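Local coordinates for uncharacterized protein (PDB 6XYB) that is of unknown function but binds metal ions and is probably a component of the paraflagellar rod, at residues P15-L21 against D61-L67; W93-N99 against T111-R117; V30-E34 against P51-L55. All blocks are in the same frame, centred on the assembly; numbering follows the deposited sequence.

In the fold
All three contacts build on one antiparallel sheet, with helix 27-36 against the strands of interaction 1 and helix 74-90 against those of interaction 2. Interaction 2, the most buried, pairs the strands of hairpin 93-103 and 108-117, and its outer strand turns carbonyls to metal ions shared with other subunits. Interaction 1, its centre about 16 Å from that of interaction 2, pairs strands 17-21 and 62-66 and is partly buried, an ion pair on one face and apolar side chains on the other. Interaction 3 sets helix 27-36 and Phe54 against that apolar face; partly buried, with an exposed lysine edge and no other chain touching it, it relies on one carboxylate and an aromatic ring.

Interaction 1 of 3, residues P15-L21 against D61-L67; sequences PPVITML and DHWRMEL
Met65 is gripped at both ends of its backbone by Ile18: Ile18 N donates to Met65 O at 2.8 Å, almost straight at 175°, and Met65 N returns a bond of 2.8 Å to Ile18 O. A second reciprocal pair follows, Met20 N to Trp63 O and Trp63 N to Met20 O, and Leu67 N reaches Pro16 O at 3.1 Å beyond the strand ends. Thr19 and Arg64 form the non-hydrogen-bonded pair between them. The two strands, 17-21 and 62-66, are thus a regular antiparallel pair inside the six-stranded sheet, flanked by strand 6-13 and the short strand 55-57.

On the face bearing Val17, Thr19, Arg64 and Glu66, the Arg64 chain runs extended from CG to NE, with CG opposite the backbone N (chi1 -180°). This carries the guanidinium across Val17, whose CG1 lies over one face, 3.6 Å from Arg64 NE. Further along, Arg64 NH2 makes a salt bridge of 3.3 Å with the anti lone pair of Glu66 OE1. Glu66 OE2 lies 3.6 Å from Pro15 CG. Past the strands, Pro16 and Leu67 cross at about a right angle, with Pro16 CB 3.7 Å from Leu67 CD1. Ile18, Met20, Trp63 and Met65 occupy the other face, where Met20 also packs on Val30 and Leu33 of helix 27-36.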
loop_
_atom_site.group_PDB
_atom_site.type_symbol
_atom_site.label_atom_id
_atom_site.label_comp_id
_atom_site.label_asym_id
_atom_site.label_seq_id
_atom_site.Cartn_x
_atom_site.Cartn_y
_atom_site.Cartn_z
ATOM N N PRO C 15 -12.125 -18.513 -0.791
ATOM C CA PRO C 15 -12.980 -17.955 0.248
ATOM C C PRO C 15 -12.180 -17.105 1.232
ATOM O O PRO C 15 -10.937 -17.127 1.211
ATOM C CB PRO C 15 -13.554 -19.182 0.961
ATOM C CG PRO C 15 -12.496 -20.250 0.740
ATOM C CD PRO C 15 -11.824 -19.930 -0.579
ATOM N N PRO C 16 -12.886 -16.297 2.052
ATOM C CA PRO C 16 -12.250 -15.310 2.924
ATOM C C PRO C 16 -11.490 -15.977 4.072
ATOM O O PRO C 16 -12.049 -16.684 4.905
ATOM C CB PRO C 16 -13.349 -14.398 3.441
ATOM C CG PRO C 16 -14.661 -15.006 2.973
ATOM C CD PRO C 16 -14.352 -16.189 2.072
ATOM N N VAL C 17 -10.175 -15.708 4.118
ATOM C CA VAL C 17 -9.301 -16.272 5.200
ATOM C C VAL C 17 -8.492 -15.111 5.758
ATOM O O VAL C 17 -7.763 -14.434 4.980
ATOM C CB VAL C 17 -8.363 -17.413 4.756
ATOM C CG1 VAL C 17 -7.515 -17.844 5.953
ATOM C CG2 VAL C 17 -9.168 -18.561 4.118
ATOM N N ILE C 18 -8.639 -14.879 7.045
ATOM C CA ILE C 18 -7.961 -13.754 7.710
ATOM C C ILE C 18 -6.936 -14.348 8.685
ATOM O O ILE C 18 -7.262 -15.197 9.515
ATOM C CB ILE C 18 -8.948 -12.846 8.458
ATOM C CG1 ILE C 18 -9.999 -12.264 7.512
ATOM C CG2 ILE C 18 -8.165 -11.781 9.240
ATOM C CD1 ILE C 18 -11.240 -11.814 8.191
ATOM N N THR C 19 -5.683 -13.910 8.594
ATOM C CA THR C 19 -4.595 -14.324 9.490
ATOM C C THR C 19 -4.021 -13.088 10.192
ATOM O O THR C 19 -3.886 -12.038 9.548
ATOM C CB THR C 19 -3.529 -15.096 8.728
ATOM O OG1 THR C 19 -3.121 -14.432 7.545
ATOM C CG2 THR C 19 -3.981 -16.468 8.316
ATOM N N MET C 20 -3.642 -13.247 11.448
ATOM C CA MET C 20 -3.089 -12.160 12.258
ATOM C C MET C 20 -1.811 -12.634 12.904
ATOM O O MET C 20 -1.837 -13.660 13.588
ATOM C CB MET C 20 -4.123 -11.745 13.314
ATOM C CG MET C 20 -5.473 -11.450 12.721
ATOM S SD MET C 20 -6.537 -10.466 13.741
ATOM C CE MET C 20 -6.835 -11.528 15.069
ATOM N N LEU C 21 -0.712 -11.916 12.663
ATOM C CA LEU C 21 0.629 -12.215 13.220
ATOM C C LEU C 21 1.084 -11.047 14.055
ATOM O O LEU C 21 0.880 -9.941 13.705
ATOM C CB LEU C 21 1.640 -12.409 12.098
ATOM C CG LEU C 21 1.582 -13.657 11.248
ATOM C CD1 LEU C 21 0.440 -13.553 10.267
ATOM C CD2 LEU C 21 2.934 -13.830 10.547
ATOM N N ASP C 61 3.699 -18.181 14.862
ATOM C CA ASP C 61 2.554 -17.990 15.771
ATOM C C ASP C 61 1.580 -17.026 15.099
ATOM O O ASP C 61 1.953 -15.857 14.698
ATOM C CB ASP C 61 2.975 -17.433 17.130
ATOM C CG ASP C 61 3.908 -18.339 17.910
ATOM O OD1 ASP C 61 4.036 -19.533 17.548
ATOM O OD2 ASP C 61 4.507 -17.827 18.873
ATOM N N HIS C 62 0.328 -17.459 14.992
ATOM C CA HIS C 62 -0.729 -16.605 14.419
ATOM C C HIS C 62 -2.118 -17.136 14.748
ATOM O O HIS C 62 -2.273 -18.297 15.162
ATOM C CB HIS C 62 -0.541 -16.477 12.875
ATOM C CG HIS C 62 -0.957 -17.717 12.124
ATOM N ND1 HIS C 62 -0.233 -18.854 12.111
ATOM C CD2 HIS C 62 -2.039 -17.958 11.339
ATOM C CE1 HIS C 62 -0.817 -19.741 11.365
ATOM N NE2 HIS C 62 -1.973 -19.258 10.925
ATOM N N TRP C 63 -3.103 -16.284 14.468
ATOM C CA TRP C 63 -4.540 -16.565 14.552
ATOM C C TRP C 63 -5.124 -16.571 13.146
ATOM O O TRP C 63 -4.814 -15.699 12.316
ATOM C CB TRP C 63 -5.211 -15.506 15.408
ATOM C CG TRP C 63 -4.708 -15.538 16.811
ATOM C CD1 TRP C 63 -3.674 -14.813 17.350
ATOM C CD2 TRP C 63 -5.283 -16.283 17.898
ATOM N NE1 TRP C 63 -3.601 -15.039 18.712
ATOM C CE2 TRP C 63 -4.578 -15.933 19.080
ATOM C CE3 TRP C 63 -6.427 -17.111 18.035
ATOM C CZ2 TRP C 63 -4.897 -16.488 20.333
ATOM C CZ3 TRP C 63 -6.714 -17.675 19.271
ATOM C CH2 TRP C 63 -5.981 -17.339 20.416
ATOM N N ARG C 64 -5.979 -17.549 12.879
ATOM C CA ARG C 64 -6.605 -17.746 11.571
ATOM C C ARG C 64 -8.112 -17.883 11.680
ATOM O O ARG C 64 -8.598 -18.700 12.480
ATOM C CB ARG C 64 -6.099 -19.025 10.921
ATOM C CG ARG C 64 -6.715 -19.284 9.546
ATOM C CD ARG C 64 -6.333 -20.652 9.067
ATOM N NE ARG C 64 -6.785 -20.937 7.736
ATOM C CZ ARG C 64 -8.005 -21.375 7.415
ATOM N NH1 ARG C 64 -8.971 -21.520 8.322
ATOM N NH2 ARG C 64 -8.257 -21.657 6.161
ATOM N N MET C 65 -8.822 -17.126 10.876
ATOM C CA MET C 65 -10.294 -17.249 10.756
ATOM C C MET C 65 -10.670 -17.463 9.293
ATOM O O MET C 65 -10.274 -16.655 8.444
ATOM C CB MET C 65 -11.034 -16.020 11.314
ATOM C CG MET C 65 -12.514 -15.918 10.912
ATOM S SD MET C 65 -13.220 -14.248 11.395
ATOM C CE MET C 65 -13.420 -14.768 13.058
ATOM N N GLU C 66 -11.522 -18.449 9.006
ATOM C CA GLU C 66 -12.193 -18.468 7.696
ATOM C C GLU C 66 -13.670 -18.104 7.876
ATOM O O GLU C 66 -14.328 -18.757 8.699
ATOM C CB GLU C 66 -12.031 -19.804 6.992
ATOM C CG GLU C 66 -12.684 -19.817 5.613
ATOM C CD GLU C 66 -12.416 -21.084 4.797
ATOM O OE1 GLU C 66 -11.303 -21.630 4.911
ATOM O OE2 GLU C 66 -13.309 -21.505 4.024
ATOM N N LEU C 67 -14.188 -17.154 7.095
ATOM C CA LEU C 67 -15.663 -16.827 7.085
ATOM C C LEU C 67 -16.439 -17.906 6.304
ATOM O O LEU C 67 -15.987 -18.361 5.235
ATOM C CB LEU C 67 -15.941 -15.436 6.506
ATOM C CG LEU C 67 -15.067 -14.272 6.965
ATOM C CD1 LEU C 67 -15.434 -13.015 6.212
ATOM C CD2 LEU C 67 -15.139 -14.053 8.453
#

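Interaction 2 of 3, residues W93-N99 against T111-R117; sequences WNLRASN and TKLFFAR. With K (potassium ion), chain F; MG (magnesium ion), chain H.
Arg117 folds back over the indole of Trp93, bent at chi2 and chi3 (-63° and -72°). From its CB the chain stands CG over Trp93 CZ3, on the same face that CD covers; CD itself lies above the six-membered ring, 3.4 Å from the centroid and almost on the ring normal, as a CH-pi contact. Beyond NE, CZ lies over the five-membered ring in a cation-pi contact, the guanidinium turned 77° to the indole. It thus stands edge-on, its NH1 above Trp93 NE1 without bonding to it, and NH1 donates to the carbonyl of Glu91.

Along the strands, Asn94 and Ala116 exchange backbone bonds, then a classic beta bulge shifts the register: Arg96 N and, weakly, Ala97 N both point to Phe114 O, the first at 2.8 Å. Lys112 O takes two donors from opposite faces of its plane, Ser98 OG at 2.8 Å and Asn99 N at 3.1 Å. Leu95 CD1 rests over one face of the Phe115 ring, and Asn99 OD1 lies in the plane of the Phe114 ring at its edge, 3.4 Å from CE2. Asn99 OD1 is also hydrogen-bonded to Ser98 OG of the second subunit.

The outer strand of this hairpin faces the centre of the tetramer. Arg96 O binds potassium at 2.7 Å and Ser98 O binds magnesium at 2.2 Å, each joined by the same carbonyl of the other three subunits. Four carbonyl oxygens would repel one another if brought together alone; the cations probably offset that repulsion, coupling the bulged hairpin to assembly of the tetramer.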
loop_
_atom_site.group_PDB
_atom_site.type_symbol
_atom_site.label_atom_id
_atom_site.label_comp_id
_atom_site.label_asym_id
_atom_site.label_seq_id
_atom_site.Cartn_x
_atom_site.Cartn_y
_atom_site.Cartn_z
ATOM N N TRP C 93 -3.746 -0.077 18.183
ATOM C CA TRP C 93 -2.944 -0.475 17.004
ATOM C C TRP C 93 -3.289 0.468 15.833
ATOM O O TRP C 93 -4.454 0.445 15.348
ATOM C CB TRP C 93 -3.221 -1.912 16.611
ATOM C CG TRP C 93 -2.734 -2.950 17.580
ATOM C CD1 TRP C 93 -3.501 -3.687 18.432
ATOM C CD2 TRP C 93 -1.382 -3.378 17.801
ATOM N NE1 TRP C 93 -2.701 -4.545 19.187
ATOM C CE2 TRP C 93 -1.392 -4.392 18.780
ATOM C CE3 TRP C 93 -0.182 -3.026 17.173
ATOM C CZ2 TRP C 93 -0.221 -5.008 19.217
ATOM C CZ3 TRP C 93 0.978 -3.609 17.633
ATOM C CH2 TRP C 93 0.945 -4.620 18.577
ATOM N N ASN C 94 -2.250 1.139 15.356
ATOM C CA ASN C 94 -2.367 2.241 14.377
ATOM C C ASN C 94 -1.930 1.712 12.998
ATOM O O ASN C 94 -0.910 1.073 12.903
ATOM C CB ASN C 94 -1.563 3.479 14.773
ATOM C CG ASN C 94 -2.032 4.083 16.082
ATOM O OD1 ASN C 94 -1.264 4.219 17.023
ATOM N ND2 ASN C 94 -3.322 4.322 16.207
ATOM N N LEU C 95 -2.745 1.965 11.988
ATOM C CA LEU C 95 -2.448 1.480 10.611
ATOM C C LEU C 95 -1.314 2.292 10.036
ATOM O O LEU C 95 -1.398 3.544 10.074
ATOM C CB LEU C 95 -3.672 1.630 9.739
ATOM C CG LEU C 95 -3.495 1.216 8.274
ATOM C CD1 LEU C 95 -3.241 -0.255 8.141
ATOM C CD2 LEU C 95 -4.721 1.654 7.482
ATOM N N ARG C 96 -0.287 1.589 9.561
ATOM C CA ARG C 96 0.903 2.227 9.006
ATOM C C ARG C 96 1.032 1.999 7.501
ATOM O O ARG C 96 1.528 2.906 6.812
ATOM C CB ARG C 96 2.166 1.729 9.703
ATOM C CG ARG C 96 2.152 2.030 11.195
ATOM C CD ARG C 96 2.172 3.500 11.548
ATOM N NE ARG C 96 3.509 3.795 11.158
ATOM C CZ ARG C 96 4.577 3.889 11.941
ATOM N NH1 ARG C 96 4.507 3.811 13.262
ATOM N NH2 ARG C 96 5.746 4.042 11.349
ATOM N N ALA C 97 0.582 0.854 7.001
ATOM C CA ALA C 97 0.827 0.527 5.604
ATOM C C ALA C 97 -0.110 -0.594 5.148
ATOM O O ALA C 97 -0.612 -1.346 5.964
ATOM C CB ALA C 97 2.272 0.161 5.347
ATOM N N SER C 98 -0.326 -0.661 3.843
ATOM C CA SER C 98 -1.096 -1.785 3.289
ATOM C C SER C 98 -0.548 -2.093 1.891
ATOM O O SER C 98 -0.080 -1.227 1.206
ATOM C CB SER C 98 -2.571 -1.486 3.192
ATOM O OG SER C 98 -3.352 -2.549 2.684
ATOM N N ASN C 99 -0.725 -3.326 1.426
ATOM C CA ASN C 99 -0.420 -3.707 0.027
ATOM C C ASN C 99 -1.306 -4.876 -0.380
ATOM O O ASN C 99 -1.846 -5.545 0.459
ATOM C CB ASN C 99 1.086 -3.955 -0.155
ATOM C CG ASN C 99 1.737 -4.986 0.707
ATOM O OD1 ASN C 99 2.283 -4.704 1.763
ATOM N ND2 ASN C 99 1.618 -6.217 0.288
ATOM N N THR C 111 -4.343 -9.182 0.637
ATOM C CA THR C 111 -4.083 -7.858 1.129
ATOM C C THR C 111 -3.443 -7.958 2.503
ATOM O O THR C 111 -3.958 -8.667 3.363
ATOM C CB THR C 111 -5.341 -7.033 1.171
ATOM O OG1 THR C 111 -5.945 -6.931 -0.116
ATOM C CG2 THR C 111 -5.134 -5.699 1.828
ATOM N N LYS C 112 -2.386 -7.205 2.706
ATOM C CA LYS C 112 -1.710 -7.094 3.972
ATOM C C LYS C 112 -1.907 -5.689 4.580
ATOM O O LYS C 112 -1.912 -4.695 3.884
ATOM C CB LYS C 112 -0.255 -7.486 3.816
ATOM C CG LYS C 112 -0.197 -8.945 3.410
ATOM C CD LYS C 112 1.070 -9.616 3.592
ATOM C CE LYS C 112 1.109 -10.835 2.707
ATOM N NZ LYS C 112 0.436 -11.970 3.398
ATOM N N LEU C 113 -2.120 -5.673 5.894
ATOM C CA LEU C 113 -2.314 -4.433 6.667
ATOM C C LEU C 113 -1.257 -4.512 7.777
ATOM O O LEU C 113 -1.231 -5.520 8.567
ATOM C CB LEU C 113 -3.736 -4.373 7.217
ATOM C CG LEU C 113 -4.900 -4.309 6.242
ATOM C CD1 LEU C 113 -6.211 -4.641 6.970
ATOM C CD2 LEU C 113 -5.086 -2.919 5.630
ATOM N N PHE C 114 -0.479 -3.460 7.942
ATOM C CA PHE C 114 0.581 -3.460 8.963
ATOM C C PHE C 114 0.295 -2.347 9.987
ATOM O O PHE C 114 -0.074 -1.232 9.609
ATOM C CB PHE C 114 1.933 -3.143 8.303
ATOM C CG PHE C 114 2.388 -4.181 7.337
ATOM C CD1 PHE C 114 2.911 -5.366 7.789
ATOM C CD2 PHE C 114 2.204 -3.982 5.987
ATOM C CE1 PHE C 114 3.336 -6.350 6.907
ATOM C CE2 PHE C 114 2.670 -4.952 5.086
ATOM C CZ PHE C 114 3.191 -6.134 5.554
ATOM N N PHE C 115 0.409 -2.716 11.263
ATOM C CA PHE C 115 0.014 -1.841 12.386
ATOM C C PHE C 115 1.154 -1.675 13.391
ATOM O O PHE C 115 1.988 -2.597 13.549
ATOM C CB PHE C 115 -1.141 -2.439 13.166
ATOM C CG PHE C 115 -2.392 -2.604 12.343
ATOM C CD1 PHE C 115 -2.587 -3.747 11.589
ATOM C CD2 PHE C 115 -3.443 -1.662 12.357
ATOM C CE1 PHE C 115 -3.698 -3.899 10.778
ATOM C CE2 PHE C 115 -4.591 -1.842 11.569
ATOM C CZ PHE C 115 -4.696 -2.968 10.766
ATOM N N ALA C 116 1.216 -0.496 14.002
ATOM C CA ALA C 116 2.200 -0.224 15.075
ATOM C C ALA C 116 1.474 0.313 16.302
ATOM O O ALA C 116 0.321 0.824 16.218
ATOM C CB ALA C 116 3.249 0.759 14.562
ATOM N N ARG C 117 2.104 0.184 17.478
ATOM C CA ARG C 117 1.502 0.777 18.698
ATOM C C ARG C 117 1.646 2.297 18.651
ATOM O O ARG C 117 2.565 2.772 17.966
ATOM C CB ARG C 117 2.148 0.255 19.991
ATOM C CG ARG C 117 1.948 -1.207 20.301
ATOM C CD ARG C 117 0.518 -1.613 20.518
ATOM N NE ARG C 117 -0.093 -1.158 21.775
ATOM C CZ ARG C 117 -1.356 -1.381 22.110
ATOM N NH1 ARG C 117 -2.118 -2.081 21.308
ATOM N NH2 ARG C 117 -1.863 -0.915 23.240
HETATM K K K F . 1.240 4.993 5.176
HETATM MG MG MG H . 0.301 0.575 -0.056
HETATM O O HOH W 1 -0.378 5.658 8.032
HETATM O O HOH W 2 2.089 4.150 15.480
#

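Interaction 3 of 3, residues V30-E34 against P51-L55; sequences VKLLE and PVKFL
Glu34 reaches from its helix to the backbone of the 51-55 loop, where Phe54 N donates to Glu34 OE2 at 2.8 Å. The amide meets the carboxylate oxygen on its anti side, 28° out of the carboxylate plane. A water also donates to Glu34 OE2, at 2.7 Å, and to Phe54 O, so the same oxygen is tied to both ends of the Phe54 backbone. A chi1 of -123°, away from the staggered positions, sets Glu34 CG 3.7 Å from Val52 O, and the extended chain beyond carries the carboxylate on to Phe54 N.

The close packing lies next to this bond. Val30 CG1 sits 3.5 Å from Phe54 CB and also touches CG and CD2 at the near end of the ring, while Leu33 CB approaches Phe54 CE2 more distantly, at 4.2 Å.

The lysine side is looser. Exposed Lys53 bends at chi3 and chi4 to form a salt bridge with Glu34 OE1, but the bond is weak at 3.4 Å. Lys31 NZ, 5.1 Å from Lys53 NZ, is in a long, weak ion pair with Glu27.

The Phe54 ring turns from the loop to the sheet, packing on Ile18 and Met20 of strand 17-21 and on Trp63 and Met65 of strand 62-66. Val30 likewise touches Trp63, placing the ring between helix 27-36 and these two strands, just before strand 55-57 begins.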
loop_
_atom_site.group_PDB
_atom_site.type_symbol
_atom_site.label_atom_id
_atom_site.label_comp_id
_atom_site.label_asym_id
_atom_site.label_seq_id
_atom_site.Cartn_x
_atom_site.Cartn_y
_atom_site.Cartn_z
ATOM N N VAL C 30 -8.300 -10.304 19.753
ATOM C CA VAL C 30 -8.744 -11.334 18.793
ATOM C C VAL C 30 -10.264 -11.482 18.979
ATOM O O VAL C 30 -11.010 -11.556 18.003
ATOM C CB VAL C 30 -7.933 -12.617 19.005
ATOM C CG1 VAL C 30 -8.475 -13.737 18.125
ATOM C CG2 VAL C 30 -6.422 -12.390 18.751
ATOM N N LYS C 31 -10.686 -11.642 20.222
ATOM C CA LYS C 31 -12.118 -11.860 20.569
ATOM C C LYS C 31 -12.955 -10.655 20.119
ATOM O O LYS C 31 -14.030 -10.852 19.577
ATOM C CB LYS C 31 -12.295 -12.148 22.058
ATOM C CG LYS C 31 -11.820 -13.533 22.481
ATOM C CD LYS C 31 -12.311 -14.720 21.635
ATOM C CE LYS C 31 -11.727 -16.048 22.068
ATOM N NZ LYS C 31 -11.637 -16.122 23.537
ATOM N N LEU C 32 -12.433 -9.429 20.248
ATOM C CA LEU C 32 -13.185 -8.246 19.808
ATOM C C LEU C 32 -13.331 -8.320 18.281
ATOM O O LEU C 32 -14.402 -8.041 17.745
ATOM C CB LEU C 32 -12.406 -6.999 20.240
ATOM C CG LEU C 32 -13.001 -5.645 19.889
ATOM C CD1 LEU C 32 -12.631 -4.626 20.965
ATOM C CD2 LEU C 32 -12.547 -5.152 18.525
ATOM N N LEU C 33 -12.265 -8.653 17.577
ATOM C CA LEU C 33 -12.360 -8.776 16.104
ATOM C C LEU C 33 -13.273 -9.920 15.657
ATOM O O LEU C 33 -13.992 -9.739 14.652
ATOM C CB LEU C 33 -10.996 -8.937 15.478
ATOM C CG LEU C 33 -10.097 -7.719 15.583
ATOM C CD1 LEU C 33 -8.772 -8.061 14.974
ATOM C CD2 LEU C 33 -10.733 -6.547 14.877
ATOM N N GLU C 34 -13.283 -11.024 16.391
ATOM C CA GLU C 34 -14.187 -12.177 16.145
ATOM C C GLU C 34 -15.613 -11.646 16.027
ATOM O O GLU C 34 -16.318 -12.084 15.134
ATOM C CB GLU C 34 -14.086 -13.201 17.273
ATOM C CG GLU C 34 -13.721 -14.576 16.812
ATOM C CD GLU C 34 -13.256 -15.391 18.003
ATOM O OE1 GLU C 34 -13.931 -15.342 19.107
ATOM O OE2 GLU C 34 -12.208 -16.006 17.846
ATOM N N PRO C 51 -21.272 -18.769 15.449
ATOM C CA PRO C 51 -20.294 -17.775 14.998
ATOM C C PRO C 51 -18.903 -18.372 14.701
ATOM O O PRO C 51 -18.456 -19.238 15.388
ATOM C CB PRO C 51 -20.267 -16.746 16.153
ATOM C CG PRO C 51 -20.818 -17.481 17.374
ATOM C CD PRO C 51 -21.752 -18.531 16.822
ATOM N N VAL C 52 -18.206 -17.856 13.685
ATOM C CA VAL C 52 -16.844 -18.356 13.355
ATOM C C VAL C 52 -15.820 -17.716 14.297
ATOM O O VAL C 52 -16.072 -16.628 14.871
ATOM C CB VAL C 52 -16.432 -18.117 11.893
ATOM C CG1 VAL C 52 -17.240 -18.963 10.915
ATOM C CG2 VAL C 52 -16.503 -16.646 11.564
ATOM N N LYS C 53 -14.723 -18.440 14.497
ATOM C CA LYS C 53 -13.713 -18.131 15.532
ATOM C C LYS C 53 -12.336 -18.040 14.876
ATOM O O LYS C 53 -12.056 -18.695 13.860
ATOM C CB LYS C 53 -13.637 -19.245 16.583
ATOM C CG LYS C 53 -14.928 -19.605 17.279
ATOM C CD LYS C 53 -14.625 -20.384 18.524
ATOM C CE LYS C 53 -15.229 -19.769 19.773
ATOM N NZ LYS C 53 -14.538 -18.510 20.151
ATOM N N PHE C 54 -11.464 -17.259 15.471
ATOM C CA PHE C 54 -10.031 -17.389 15.234
ATOM C C PHE C 54 -9.481 -18.589 15.990
ATOM O O PHE C 54 -9.772 -18.748 17.198
ATOM C CB PHE C 54 -9.345 -16.104 15.715
ATOM C CG PHE C 54 -9.404 -14.956 14.747
ATOM C CD1 PHE C 54 -8.560 -14.921 13.645
ATOM C CD2 PHE C 54 -10.243 -13.901 14.959
ATOM C CE1 PHE C 54 -8.541 -13.863 12.749
ATOM C CE2 PHE C 54 -10.236 -12.839 14.077
ATOM C CZ PHE C 54 -9.436 -12.844 12.935
ATOM N N LEU C 55 -8.686 -19.380 15.278
ATOM C CA LEU C 55 -7.880 -20.480 15.828
ATOM C C LEU C 55 -6.396 -20.130 15.832
ATOM O O LEU C 55 -5.930 -19.506 14.895
ATOM C CB LEU C 55 -8.110 -21.771 15.045
ATOM C CG LEU C 55 -9.550 -22.307 14.998
ATOM C CD1 LEU C 55 -9.590 -23.692 14.348
ATOM C CD2 LEU C 55 -10.213 -22.375 16.365
HETATM O O HOH W 3 -10.294 -17.051 19.392
#